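Side-chain contact in variant surface glycoprotein MITat 1.13 (Trypanosoma brucei, PDB 6Z8H), which probably forms, with many identical copies, the dense surface coat through which the parasite evades the host immune response: residues A[319-322]-A[323-327]. Residues are numbered along the deposited sequence; the frame is centred on the assembly and turned at random.
Sequences DEVN and NAINS
The side-chain amide of N323 turns back one helical turn to D319, its ND2 lying 2.8 Å from D319 O with an N-H...O angle of 167°. That oxygen also accepts a hydrogen bond from the backbone N of N323, at 3.0 Å, so one residue grips one carbonyl twice. The two donors differ in approach: the backbone N comes almost straight on, whereas ND2 sits above the carbonyl plane, 50° out of it, although the oxygen lies within the plane of the amide itself. A chi1 of -77° sets CG beside the backbone N, and the turn about CB-CG brings ND2 to the oxygen. S327 N and OG likewise share N323 O, but from opposite faces, OG at 3.1 Å. Such i to i-4 sharing of a carbonyl marks the exposed, solvent side of an amphipathic helix.

The opposing apolar face is buried and closely packed: the V321 and I325 side chains run alongside each other, V321 CG1 3.9 Å from I325 CD1, and I325 CG1 lies 3.3 Å from V321 O. Both belong to helix 318-329, and this face rests on helix 294-304: V321 touches I301, A324 meets V300, and I325 packs on F296 and V300.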
loop_
_atom_site.group_PDB
_atom_site.type_symbol
_atom_site.label_atom_id
_atom_site.label_comp_id
_atom_site.label_asym_id
_atom_site.label_seq_id
_atom_site.Cartn_x
_atom_site.Cartn_y
_atom_site.Cartn_z
ATOM N N ASP A 319 -26.818 -38.365 -18.490
ATOM C CA ASP A 319 -25.966 -39.532 -18.269
ATOM C C ASP A 319 -24.798 -39.462 -19.238
ATOM O O ASP A 319 -23.760 -39.659 -18.778
ATOM C CB ASP A 319 -26.729 -40.835 -18.447
ATOM C CG ASP A 319 -27.338 -41.304 -17.153
ATOM O OD1 ASP A 319 -27.902 -42.405 -17.169
ATOM O OD2 ASP A 319 -27.227 -40.562 -16.162
ATOM N N GLU A 320 -24.982 -39.325 -20.544
ATOM C CA GLU A 320 -23.889 -39.351 -21.507
ATOM C C GLU A 320 -22.888 -38.249 -21.205
ATOM O O GLU A 320 -21.684 -38.462 -21.317
ATOM C CB GLU A 320 -24.415 -39.234 -22.941
ATOM C CG GLU A 320 -25.013 -40.519 -23.496
ATOM C CD GLU A 320 -23.951 -41.553 -23.852
ATOM O OE1 GLU A 320 -23.144 -41.297 -24.777
ATOM O OE2 GLU A 320 -23.927 -42.626 -23.201
ATOM N N VAL A 321 -23.378 -37.080 -20.794
ATOM C CA VAL A 321 -22.492 -35.985 -20.394
ATOM C C VAL A 321 -21.637 -36.400 -19.204
ATOM O O VAL A 321 -20.424 -36.170 -19.177
ATOM C CB VAL A 321 -23.313 -34.719 -20.084
ATOM C CG1 VAL A 321 -22.436 -33.641 -19.471
ATOM C CG2 VAL A 321 -23.995 -34.218 -21.348
ATOM N N ASN A 322 -22.247 -37.030 -18.201
ATOM C CA ASN A 322 -21.468 -37.423 -17.034
ATOM C C ASN A 322 -20.447 -38.499 -17.379
ATOM O O ASN A 322 -19.322 -38.475 -16.870
ATOM C CB ASN A 322 -22.404 -37.905 -15.934
ATOM C CG ASN A 322 -23.097 -36.762 -15.229
ATOM O OD1 ASN A 322 -22.464 -35.770 -14.860
ATOM N ND2 ASN A 322 -24.409 -36.894 -15.032
ATOM N N ASN A 323 -20.821 -39.465 -18.224
ATOM C CA ASN A 323 -19.860 -40.484 -18.633
ATOM C C ASN A 323 -18.704 -39.876 -19.421
ATOM O O ASN A 323 -17.559 -40.326 -19.304
ATOM C CB ASN A 323 -20.571 -41.578 -19.423
ATOM C CG ASN A 323 -21.339 -42.501 -18.524
ATOM O OD1 ASN A 323 -20.835 -43.548 -18.128
ATOM N ND2 ASN A 323 -22.557 -42.106 -18.166
ATOM N N ALA A 324 -18.992 -38.888 -20.266
ATOM C CA ALA A 324 -17.922 -38.205 -20.989
ATOM C C ALA A 324 -16.987 -37.451 -20.040
ATOM O O ALA A 324 -15.760 -37.521 -20.178
ATOM C CB ALA A 324 -18.523 -37.240 -22.009
ATOM N N ILE A 325 -17.554 -36.756 -19.050
ATOM C CA ILE A 325 -16.747 -36.075 -18.035
ATOM C C ILE A 325 -15.872 -37.078 -17.295
ATOM O O ILE A 325 -14.667 -36.866 -17.129
ATOM C CB ILE A 325 -17.654 -35.291 -17.071
ATOM C CG1 ILE A 325 -18.224 -34.065 -17.792
ATOM C CG2 ILE A 325 -16.896 -34.874 -15.813
ATOM C CD1 ILE A 325 -19.356 -33.347 -17.076
ATOM N N ASN A 326 -16.452 -38.215 -16.889
ATOM C CA ASN A 326 -15.668 -39.209 -16.163
ATOM C C ASN A 326 -14.555 -39.803 -17.021
ATOM O O ASN A 326 -13.455 -40.055 -16.521
ATOM C CB ASN A 326 -16.573 -40.330 -15.658
ATOM C CG ASN A 326 -17.569 -39.866 -14.603
ATOM O OD1 ASN A 326 -17.416 -38.810 -13.992
ATOM N ND2 ASN A 326 -18.584 -40.700 -14.355
ATOM N N SER A 327 -14.816 -40.038 -18.310
ATOM C CA SER A 327 -13.781 -40.597 -19.180
ATOM C C SER A 327 -12.661 -39.596 -19.408
ATOM O O SER A 327 -11.481 -39.968 -19.487
ATOM C CB SER A 327 -14.391 -40.994 -20.528
ATOM O OG SER A 327 -15.267 -42.092 -20.383
#